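Local structure of phosphate transporter (6L85) at residues 57-66 / 278-289; 183-191 / 202-210. The protein probably imports inorganic phosphate across the membrane, coupling its uptake to sodium ions, as in the related human SLC20 carriers. One frame throughout, in Å; residues are numbered along the deposited sequence.

Contact 1: residues 57-66 / 278-289; sequences GSHVSQTIVK and VPKTVEIPFLAL. With LMT (dodecyl-beta-D-maltoside), chain O.
Ser58 sets its OG over the centre of one face of the His59 ring and turns its CB to Leu289 CD1, 3.8 Å off. The Phe286 ring meets the dodecyl maltoside at its edge, CZ lying 3.4 Å from C1 in the plane of the ring. The amide of Gln62 bonds weakly through NE2 to a water that is held by Ile284 N (2.8 Å), while Gln62 CG lies against Val282 O and Ile284 CG1. Here a short helix, 58-66, packs on the extended segment 278-285, whose Pro285 stands at the N-cap position of helix 286-302, and on the first turn of that helix. Ile284 fills the middle: its CD1 presses on Ser61 CB (3.7 Å) and on Val65 CG2, and helix 260-275 covers the flank at Ser61 and Val282. Ser61 OG turns back on Gly57 O (2.7 Å), tilted from the carbonyl plane, and also touches Leu289 CD2 (3.6 Å). At the end, Lys66 bends at chi3 (37°) to bring NZ within 3.2 Å of both Pro279 O and Lys280 O; it lies nearer the carbonyl plane of the first and well above that of the second. Cut back to an alanine here, the chain would probably leave these two carbonyls without their ammonium donor and expose Val282 CG2, on which Lys66 CE now rests at 3.5 Å.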
loop_
_atom_site.group_PDB
_atom_site.type_symbol
_atom_site.label_atom_id
_atom_site.label_comp_id
_atom_site.label_asym_id
_atom_site.label_seq_id
_atom_site.Cartn_x
_atom_site.Cartn_y
_atom_site.Cartn_z
ATOM N N GLY B 57 -8.551 -6.188 -9.299
ATOM C CA GLY B 57 -9.813 -6.870 -9.527
ATOM C C GLY B 57 -10.468 -6.681 -10.889
ATOM O O GLY B 57 -11.415 -7.417 -11.201
ATOM N N SER B 58 -10.012 -5.735 -11.719
ATOM C CA SER B 58 -10.745 -5.487 -12.961
ATOM C C SER B 58 -10.522 -6.592 -14.001
ATOM O O SER B 58 -11.394 -6.832 -14.846
ATOM C CB SER B 58 -10.366 -4.119 -13.550
ATOM O OG SER B 58 -8.991 -4.099 -13.921
ATOM N N HIS B 59 -9.385 -7.284 -13.929
ATOM C CA HIS B 59 -8.991 -8.222 -14.978
ATOM C C HIS B 59 -9.900 -9.447 -15.031
ATOM O O HIS B 59 -10.369 -9.832 -16.106
ATOM C CB HIS B 59 -7.533 -8.607 -14.776
ATOM C CG HIS B 59 -6.643 -7.420 -14.584
ATOM N ND1 HIS B 59 -6.340 -6.550 -15.614
ATOM C CD2 HIS B 59 -6.043 -6.919 -13.475
ATOM C CE1 HIS B 59 -5.567 -5.580 -15.155
ATOM N NE2 HIS B 59 -5.366 -5.784 -13.862
ATOM N N VAL B 60 -10.197 -10.052 -13.881
ATOM C CA VAL B 60 -11.149 -11.157 -13.889
ATOM C C VAL B 60 -12.581 -10.649 -14.072
ATOM O O VAL B 60 -13.439 -11.373 -14.610
ATOM C CB VAL B 60 -10.989 -11.999 -12.603
ATOM C CG1 VAL B 60 -12.015 -13.149 -12.586
ATOM C CG2 VAL B 60 -9.569 -12.528 -12.497
ATOM N N SER B 61 -12.877 -9.425 -13.609
ATOM C CA SER B 61 -14.200 -8.831 -13.836
ATOM C C SER B 61 -14.540 -8.774 -15.328
ATOM O O SER B 61 -15.702 -8.976 -15.721
ATOM C CB SER B 61 -14.268 -7.429 -13.212
ATOM O OG SER B 61 -14.014 -7.468 -11.814
ATOM N N GLN B 62 -13.540 -8.504 -16.178
ATOM C CA GLN B 62 -13.779 -8.528 -17.624
ATOM C C GLN B 62 -14.204 -9.917 -18.107
ATOM O O GLN B 62 -15.097 -10.044 -18.960
ATOM C CB GLN B 62 -12.527 -8.078 -18.367
ATOM C CG GLN B 62 -12.248 -6.596 -18.253
ATOM C CD GLN B 62 -10.785 -6.310 -18.429
ATOM O OE1 GLN B 62 -10.084 -7.059 -19.129
ATOM N NE2 GLN B 62 -10.290 -5.245 -17.775
ATOM N N THR B 63 -13.581 -10.972 -17.570
ATOM C CA THR B 63 -13.938 -12.326 -17.990
ATOM C C THR B 63 -15.347 -12.680 -17.546
ATOM O O THR B 63 -16.116 -13.274 -18.305
ATOM C CB THR B 63 -12.936 -13.328 -17.441
ATOM O OG1 THR B 63 -11.624 -12.940 -17.858
ATOM C CG2 THR B 63 -13.246 -14.749 -17.962
ATOM N N ILE B 64 -15.711 -12.319 -16.320
ATOM C CA ILE B 64 -17.089 -12.552 -15.893
ATOM C C ILE B 64 -18.063 -11.815 -16.814
ATOM O O ILE B 64 -19.151 -12.319 -17.121
ATOM C CB ILE B 64 -17.282 -12.153 -14.415
ATOM C CG1 ILE B 64 -16.414 -13.038 -13.515
ATOM C CG2 ILE B 64 -18.758 -12.237 -14.000
ATOM C CD1 ILE B 64 -16.691 -14.527 -13.619
ATOM N N VAL B 65 -17.690 -10.617 -17.282
ATOM C CA VAL B 65 -18.635 -9.864 -18.104
ATOM C C VAL B 65 -18.828 -10.529 -19.478
ATOM O O VAL B 65 -19.962 -10.652 -19.958
ATOM C CB VAL B 65 -18.210 -8.387 -18.221
ATOM C CG1 VAL B 65 -18.980 -7.696 -19.339
ATOM C CG2 VAL B 65 -18.477 -7.652 -16.893
ATOM N N LYS B 66 -17.755 -10.999 -20.127
ATOM C CA LYS B 66 -17.993 -11.568 -21.457
ATOM C C LYS B 66 -17.363 -12.941 -21.709
ATOM O O LYS B 66 -17.202 -13.326 -22.872
ATOM C CB LYS B 66 -17.537 -10.592 -22.543
ATOM C CG LYS B 66 -16.084 -10.188 -22.474
ATOM C CD LYS B 66 -15.735 -9.320 -23.683
ATOM C CE LYS B 66 -16.896 -8.398 -24.055
ATOM N NZ LYS B 66 -16.810 -7.913 -25.465
ATOM N N VAL B 278 -22.656 -3.827 -25.146
ATOM C CA VAL B 278 -21.363 -4.065 -24.501
ATOM C C VAL B 278 -20.266 -3.900 -25.546
ATOM O O VAL B 278 -20.240 -4.651 -26.528
ATOM C CB VAL B 278 -21.307 -5.461 -23.864
ATOM C CG1 VAL B 278 -19.963 -5.695 -23.166
ATOM C CG2 VAL B 278 -22.453 -5.631 -22.900
ATOM N N PRO B 279 -19.347 -2.951 -25.375
ATOM C CA PRO B 279 -18.367 -2.653 -26.431
ATOM C C PRO B 279 -17.368 -3.781 -26.638
ATOM O O PRO B 279 -17.327 -4.774 -25.911
ATOM C CB PRO B 279 -17.662 -1.393 -25.923
ATOM C CG PRO B 279 -17.893 -1.404 -24.447
ATOM C CD PRO B 279 -19.252 -2.010 -24.248
ATOM N N LYS B 280 -16.554 -3.597 -27.684
ATOM C CA LYS B 280 -15.506 -4.547 -28.037
ATOM C C LYS B 280 -14.609 -4.804 -26.836
ATOM O O LYS B 280 -14.482 -5.934 -26.347
ATOM C CB LYS B 280 -14.693 -4.000 -29.213
ATOM C CG LYS B 280 -15.527 -3.292 -30.294
ATOM C CD LYS B 280 -14.650 -2.633 -31.386
ATOM C CE LYS B 280 -15.087 -1.193 -31.698
ATOM N NZ LYS B 280 -13.918 -0.257 -31.806
ATOM N N THR B 281 -13.989 -3.745 -26.338
ATOM C CA THR B 281 -13.141 -3.810 -25.162
ATOM C C THR B 281 -13.912 -3.236 -23.972
ATOM O O THR B 281 -14.353 -2.076 -24.006
ATOM C CB THR B 281 -11.838 -3.049 -25.421
ATOM O OG1 THR B 281 -12.063 -1.642 -25.285
ATOM C CG2 THR B 281 -11.357 -3.315 -26.848
ATOM N N VAL B 282 -14.065 -4.045 -22.925
ATOM C CA VAL B 282 -14.840 -3.675 -21.745
ATOM C C VAL B 282 -13.953 -2.932 -20.752
ATOM O O VAL B 282 -12.850 -3.385 -20.426
ATOM C CB VAL B 282 -15.456 -4.925 -21.091
ATOM C CG1 VAL B 282 -16.126 -4.579 -19.759
ATOM C CG2 VAL B 282 -16.443 -5.582 -22.032
ATOM N N GLU B 283 -14.429 -1.793 -20.262
ATOM C CA GLU B 283 -13.783 -1.088 -19.161
ATOM C C GLU B 283 -14.661 -1.241 -17.924
ATOM O O GLU B 283 -15.834 -0.841 -17.938
ATOM C CB GLU B 283 -13.565 0.386 -19.501
ATOM C CG GLU B 283 -13.218 0.635 -20.960
ATOM C CD GLU B 283 -13.693 2.000 -21.453
ATOM O OE1 GLU B 283 -14.811 2.427 -21.067
ATOM O OE2 GLU B 283 -12.947 2.640 -22.231
ATOM N N ILE B 284 -14.112 -1.848 -16.875
ATOM C CA ILE B 284 -14.878 -2.068 -15.648
ATOM C C ILE B 284 -14.992 -0.758 -14.874
ATOM O O ILE B 284 -13.965 -0.197 -14.460
ATOM C CB ILE B 284 -14.248 -3.164 -14.774
ATOM C CG1 ILE B 284 -14.165 -4.484 -15.552
ATOM C CG2 ILE B 284 -15.071 -3.347 -13.488
ATOM C CD1 ILE B 284 -15.529 -5.129 -15.771
ATOM N N PRO B 285 -16.203 -0.243 -14.655
ATOM C CA PRO B 285 -16.354 1.010 -13.893
ATOM C C PRO B 285 -15.861 0.840 -12.462
ATOM O O PRO B 285 -16.238 -0.107 -11.758
ATOM C CB PRO B 285 -17.866 1.283 -13.942
ATOM C CG PRO B 285 -18.399 0.415 -15.068
ATOM C CD PRO B 285 -17.500 -0.798 -15.082
ATOM N N PHE B 286 -14.999 1.768 -12.040
ATOM C CA PHE B 286 -14.387 1.656 -10.723
ATOM C C PHE B 286 -15.431 1.580 -9.625
ATOM O O PHE B 286 -15.200 0.943 -8.597
ATOM C CB PHE B 286 -13.425 2.823 -10.486
ATOM C CG PHE B 286 -11.988 2.404 -10.542
ATOM C CD1 PHE B 286 -11.519 1.423 -9.678
ATOM C CD2 PHE B 286 -11.124 2.933 -11.480
ATOM C CE1 PHE B 286 -10.202 0.995 -9.726
ATOM C CE2 PHE B 286 -9.807 2.510 -11.539
ATOM C CZ PHE B 286 -9.349 1.534 -10.656
ATOM N N LEU B 287 -16.581 2.213 -9.828
ATOM C CA LEU B 287 -17.673 2.084 -8.872
ATOM C C LEU B 287 -18.012 0.618 -8.600
ATOM O O LEU B 287 -18.221 0.232 -7.444
ATOM C CB LEU B 287 -18.893 2.848 -9.396
ATOM C CG LEU B 287 -19.911 3.396 -8.399
ATOM C CD1 LEU B 287 -19.214 3.786 -7.101
ATOM C CD2 LEU B 287 -20.641 4.600 -8.990
ATOM N N ALA B 288 -18.064 -0.216 -9.657
ATOM C CA ALA B 288 -18.324 -1.650 -9.481
ATOM C C ALA B 288 -17.287 -2.299 -8.583
ATOM O O ALA B 288 -17.622 -3.100 -7.701
ATOM C CB ALA B 288 -18.352 -2.377 -10.842
ATOM N N LEU B 289 -16.011 -2.002 -8.820
ATOM C CA LEU B 289 -14.953 -2.635 -8.037
ATOM C C LEU B 289 -14.969 -2.152 -6.594
ATOM O O LEU B 289 -14.673 -2.924 -5.672
ATOM C CB LEU B 289 -13.604 -2.347 -8.665
ATOM C CG LEU B 289 -13.401 -2.974 -10.025
ATOM C CD1 LEU B 289 -12.128 -2.387 -10.640
ATOM C CD2 LEU B 289 -13.295 -4.496 -9.863
HETATM C "C1'" LMT O . -5.524 2.563 -13.818
HETATM C "C2'" LMT O . -6.777 2.267 -14.613
HETATM C "C3'" LMT O . -6.619 2.307 -16.127
HETATM C "C4'" LMT O . -5.568 3.292 -16.585
HETATM C "C5'" LMT O . -4.345 3.193 -15.678
HETATM C "C6'" LMT O . -3.217 4.051 -16.208
HETATM O "O1'" LMT O . -5.941 2.999 -12.517
HETATM O "O2'" LMT O . -7.247 0.974 -14.286
HETATM O "O3'" LMT O . -7.875 2.664 -16.655
HETATM O "O5'" LMT O . -4.725 3.585 -14.363
HETATM O "O6'" LMT O . -3.026 3.786 -17.597
HETATM C C1 LMT O . -6.140 1.961 -11.538
HETATM C C2 LMT O . -6.288 2.661 -10.165
HETATM C C3 LMT O . -5.363 1.943 -9.152
HETATM C C4 LMT O . -5.904 2.295 -7.760
HETATM C C5 LMT O . -4.818 1.930 -6.731
HETATM C C6 LMT O . -5.020 2.868 -5.531
HETATM C C7 LMT O . -4.387 2.187 -4.296
HETATM C C8 LMT O . -2.869 2.510 -4.280
HETATM C C9 LMT O . -2.187 1.538 -3.282
HETATM C C10 LMT O . -2.124 2.192 -1.875
HETATM C C11 LMT O . -1.088 1.431 -1.036
HETATM C C12 LMT O . -1.246 1.790 0.445
HETATM O O HOH W 1 -11.299 -2.147 -16.753
#

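Contact 2: residues 183-191 / 202-210; sequences IFTMISLFV and SFLLGIAFS. With LMT (dodecyl-beta-D-maltoside), chain N.
Phe184 O is gripped twice from within its own helix, by Ser188 N and by Ser188 OG (2.7 Å), which come from opposite faces of the carbonyl plane. This settles the serine hydroxyl inside an antiparallel helical hairpin, helices 167-194 and 199-224, whose segments here run at 152° to each other. The pairing illustrates how glycine lets helices close up: the CA atoms of Phe184 and Gly206 are 4.3 Å apart, and a CB on Gly206 would clash with Phe184 CD1. Phe184 is the knob in a hole formed by Phe203, Gly206, Ile207 and Ser210. Because its CG stands opposite the backbone N (chi1 168°), the ring swings across the partner helix and meets it with an edge, CD1 lying 3.4 Å from Gly206 C. Its CZ abuts Phe203 CD1 rim to rim, the two planes only 11° apart, and Ile207 CD1 runs alongside CE1 at 3.9 Å. On the other flank, Ile187 lays its CD1 over the face of the Phe209 ring, 4.1 Å from the centroid, in a CH-pi contact; Phe50 of the second subunit meets that ring edge-to-face. The detergent tail passes the same methyl, its C11 lying 3.7 Å from Ile187 CD1. Ser202 OG, bonded to Pro198 O, lies 3.3 Å from Val191 CG1.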
loop_
_atom_site.group_PDB
_atom_site.type_symbol
_atom_site.label_atom_id
_atom_site.label_comp_id
_atom_site.label_asym_id
_atom_site.label_seq_id
_atom_site.Cartn_x
_atom_site.Cartn_y
_atom_site.Cartn_z
ATOM N N ILE B 183 6.078 -9.787 -2.519
ATOM C CA ILE B 183 6.021 -8.363 -2.854
ATOM C C ILE B 183 6.416 -8.125 -4.311
ATOM O O ILE B 183 5.773 -7.337 -5.026
ATOM C CB ILE B 183 6.920 -7.586 -1.870
ATOM C CG1 ILE B 183 6.134 -7.277 -0.605
ATOM C CG2 ILE B 183 7.429 -6.319 -2.487
ATOM C CD1 ILE B 183 5.049 -6.239 -0.863
ATOM N N PHE B 184 7.484 -8.789 -4.779
ATOM C CA PHE B 184 7.873 -8.661 -6.181
ATOM C C PHE B 184 6.726 -9.048 -7.100
ATOM O O PHE B 184 6.469 -8.377 -8.107
ATOM C CB PHE B 184 9.092 -9.530 -6.515
ATOM C CG PHE B 184 9.344 -9.644 -8.005
ATOM C CD1 PHE B 184 10.126 -8.712 -8.655
ATOM C CD2 PHE B 184 8.767 -10.657 -8.754
ATOM C CE1 PHE B 184 10.349 -8.793 -10.016
ATOM C CE2 PHE B 184 8.973 -10.732 -10.116
ATOM C CZ PHE B 184 9.773 -9.799 -10.748
ATOM N N THR B 185 6.026 -10.131 -6.770
ATOM C CA THR B 185 4.925 -10.581 -7.619
ATOM C C THR B 185 3.790 -9.560 -7.640
ATOM O O THR B 185 3.305 -9.168 -8.713
ATOM C CB THR B 185 4.432 -11.955 -7.137
ATOM O OG1 THR B 185 5.539 -12.863 -7.092
ATOM C CG2 THR B 185 3.391 -12.520 -8.084
ATOM N N MET B 186 3.364 -9.105 -6.458
ATOM C CA MET B 186 2.268 -8.140 -6.381
ATOM C C MET B 186 2.604 -6.857 -7.142
ATOM O O MET B 186 1.805 -6.373 -7.946
ATOM C CB MET B 186 1.943 -7.823 -4.920
ATOM C CG MET B 186 1.422 -9.013 -4.112
ATOM S SD MET B 186 0.903 -8.535 -2.435
ATOM C CE MET B 186 2.456 -8.554 -1.580
ATOM N N ILE B 187 3.802 -6.316 -6.921
ATOM C CA ILE B 187 4.168 -5.038 -7.504
ATOM C C ILE B 187 4.351 -5.165 -9.012
ATOM O O ILE B 187 3.807 -4.364 -9.784
ATOM C CB ILE B 187 5.438 -4.490 -6.818
ATOM C CG1 ILE B 187 5.168 -4.195 -5.338
ATOM C CG2 ILE B 187 5.982 -3.262 -7.566
ATOM C CD1 ILE B 187 4.146 -3.142 -5.110
ATOM N N SER B 188 5.136 -6.153 -9.463
ATOM C CA SER B 188 5.372 -6.280 -10.899
ATOM C C SER B 188 4.068 -6.498 -11.649
ATOM O O SER B 188 3.850 -5.892 -12.703
ATOM C CB SER B 188 6.366 -7.408 -11.180
ATOM O OG SER B 188 5.845 -8.650 -10.735
ATOM N N LEU B 189 3.153 -7.305 -11.100
ATOM C CA LEU B 189 1.879 -7.489 -11.794
ATOM C C LEU B 189 1.018 -6.229 -11.747
ATOM O O LEU B 189 0.331 -5.904 -12.721
ATOM C CB LEU B 189 1.128 -8.674 -11.192
ATOM C CG LEU B 189 1.798 -10.015 -11.501
ATOM C CD1 LEU B 189 1.145 -11.131 -10.703
ATOM C CD2 LEU B 189 1.687 -10.275 -13.001
ATOM N N PHE B 190 1.015 -5.511 -10.623
ATOM C CA PHE B 190 0.227 -4.288 -10.561
ATOM C C PHE B 190 0.737 -3.264 -11.563
ATOM O O PHE B 190 -0.045 -2.634 -12.281
ATOM C CB PHE B 190 0.271 -3.723 -9.141
ATOM C CG PHE B 190 -0.387 -2.387 -9.000
ATOM C CD1 PHE B 190 -1.755 -2.255 -9.179
ATOM C CD2 PHE B 190 0.357 -1.264 -8.648
ATOM C CE1 PHE B 190 -2.379 -1.003 -9.031
ATOM C CE2 PHE B 190 -0.262 -0.018 -8.485
ATOM C CZ PHE B 190 -1.629 0.103 -8.673
ATOM N N VAL B 191 2.050 -3.107 -11.642
ATOM C CA VAL B 191 2.623 -2.104 -12.523
ATOM C C VAL B 191 2.445 -2.518 -13.979
ATOM O O VAL B 191 2.156 -1.683 -14.845
ATOM C CB VAL B 191 4.102 -1.880 -12.159
ATOM C CG1 VAL B 191 4.788 -1.028 -13.239
ATOM C CG2 VAL B 191 4.211 -1.234 -10.750
ATOM N N SER B 202 8.139 -2.497 -14.925
ATOM C CA SER B 202 7.448 -3.345 -13.960
ATOM C C SER B 202 8.433 -4.190 -13.165
ATOM O O SER B 202 8.350 -4.265 -11.932
ATOM C CB SER B 202 6.443 -4.232 -14.679
ATOM O OG SER B 202 5.495 -3.420 -15.339
ATOM N N PHE B 203 9.380 -4.828 -13.858
ATOM C CA PHE B 203 10.360 -5.663 -13.170
ATOM C C PHE B 203 11.266 -4.825 -12.291
ATOM O O PHE B 203 11.626 -5.241 -11.188
ATOM C CB PHE B 203 11.203 -6.447 -14.180
ATOM C CG PHE B 203 10.531 -7.680 -14.707
ATOM C CD1 PHE B 203 9.657 -8.408 -13.903
ATOM C CD2 PHE B 203 10.783 -8.126 -15.996
ATOM C CE1 PHE B 203 9.038 -9.563 -14.381
ATOM C CE2 PHE B 203 10.171 -9.282 -16.484
ATOM C CZ PHE B 203 9.291 -9.997 -15.675
ATOM N N LEU B 204 11.671 -3.651 -12.775
ATOM C CA LEU B 204 12.567 -2.811 -11.989
ATOM C C LEU B 204 11.901 -2.375 -10.686
ATOM O O LEU B 204 12.518 -2.415 -9.612
ATOM C CB LEU B 204 12.989 -1.610 -12.834
ATOM C CG LEU B 204 13.872 -0.584 -12.149
ATOM C CD1 LEU B 204 15.256 -1.168 -11.943
ATOM C CD2 LEU B 204 13.907 0.712 -12.958
ATOM N N LEU B 205 10.620 -2.003 -10.753
ATOM C CA LEU B 205 9.901 -1.632 -9.536
ATOM C C LEU B 205 9.687 -2.843 -8.628
ATOM O O LEU B 205 9.812 -2.737 -7.395
ATOM C CB LEU B 205 8.567 -0.967 -9.907
ATOM C CG LEU B 205 8.755 0.506 -10.300
ATOM C CD1 LEU B 205 7.583 1.048 -11.104
ATOM C CD2 LEU B 205 8.951 1.324 -9.036
ATOM N N GLY B 206 9.343 -4.001 -9.212
ATOM C CA GLY B 206 9.229 -5.208 -8.404
ATOM C C GLY B 206 10.509 -5.513 -7.655
ATOM O O GLY B 206 10.484 -5.811 -6.456
ATOM N N ILE B 207 11.653 -5.402 -8.342
ATOM C CA ILE B 207 12.933 -5.703 -7.706
ATOM C C ILE B 207 13.227 -4.707 -6.595
ATOM O O ILE B 207 13.674 -5.094 -5.508
ATOM C CB ILE B 207 14.070 -5.733 -8.748
ATOM C CG1 ILE B 207 13.842 -6.841 -9.775
ATOM C CG2 ILE B 207 15.403 -5.996 -8.061
ATOM C CD1 ILE B 207 14.083 -8.230 -9.200
ATOM N N ALA B 208 13.000 -3.407 -6.832
ATOM C CA ALA B 208 13.348 -2.447 -5.778
ATOM C C ALA B 208 12.494 -2.674 -4.528
ATOM O O ALA B 208 13.005 -2.643 -3.394
ATOM C CB ALA B 208 13.212 -1.014 -6.295
ATOM N N PHE B 209 11.189 -2.903 -4.713
ATOM C CA PHE B 209 10.332 -3.222 -3.574
ATOM C C PHE B 209 10.807 -4.486 -2.860
ATOM O O PHE B 209 10.758 -4.569 -1.622
ATOM C CB PHE B 209 8.887 -3.385 -4.041
ATOM C CG PHE B 209 8.104 -2.102 -4.050
ATOM C CD1 PHE B 209 8.227 -1.204 -5.099
ATOM C CD2 PHE B 209 7.259 -1.791 -3.008
ATOM C CE1 PHE B 209 7.510 -0.015 -5.106
ATOM C CE2 PHE B 209 6.544 -0.601 -3.011
ATOM C CZ PHE B 209 6.668 0.281 -4.061
ATOM N N SER B 210 11.280 -5.481 -3.634
ATOM C CA SER B 210 11.814 -6.712 -3.046
ATOM C C SER B 210 13.022 -6.429 -2.178
ATOM O O SER B 210 13.175 -7.010 -1.102
ATOM C CB SER B 210 12.225 -7.696 -4.144
ATOM O OG SER B 210 11.085 -8.179 -4.793
HETATM C "C1'" LMT N . 2.711 6.409 -14.293
HETATM C "C2'" LMT N . 4.087 6.927 -14.640
HETATM C "C3'" LMT N . 4.078 7.734 -15.930
HETATM C "C4'" LMT N . 2.743 8.406 -16.152
HETATM C "C5'" LMT N . 1.595 7.397 -16.076
HETATM C "C6'" LMT N . 1.112 7.085 -17.465
HETATM O "O1'" LMT N . 2.839 5.136 -13.633
HETATM O "O2'" LMT N . 4.576 7.736 -13.594
HETATM O "O3'" LMT N . 4.397 6.887 -17.016
HETATM O "O5'" LMT N . 1.985 6.180 -15.466
HETATM O "O6'" LMT N . 0.025 7.940 -17.778
HETATM C C1 LMT N . 2.693 5.128 -12.198
HETATM C C2 LMT N . 4.084 5.325 -11.549
HETATM C C3 LMT N . 4.440 4.019 -10.807
HETATM C C4 LMT N . 3.639 3.977 -9.499
HETATM C C5 LMT N . 4.089 2.692 -8.794
HETATM C C6 LMT N . 3.069 2.336 -7.702
HETATM C C7 LMT N . 3.777 1.418 -6.672
HETATM C C8 LMT N . 2.662 0.583 -5.965
HETATM C C9 LMT N . 2.386 1.125 -4.544
HETATM C C10 LMT N . 1.303 0.250 -3.860
HETATM C C11 LMT N . 2.007 -0.865 -3.088
HETATM C C12 LMT N . 1.329 -1.116 -1.742
#

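Neither contact belongs wholly to the core: each mixes buried residues with surface ones and has a detergent beside it. They use different elements. Contact 2 joins two long neighbouring helices of a hairpin by apolar and aromatic packing, with no hydrogen bond crossing; contact 1 brings distant parts of the chain together, a short helix against a loop and the start of the helix that follows it, and adds a lysine bridging two backbone carbonyls and a water. Their nearest atoms are about 6 Å apart within one chain, yet they meet across the dimer, since Phe286 and Leu287 of contact 1 pack on Leu205 and Leu204, respectively, of contact 2 in the second subunit.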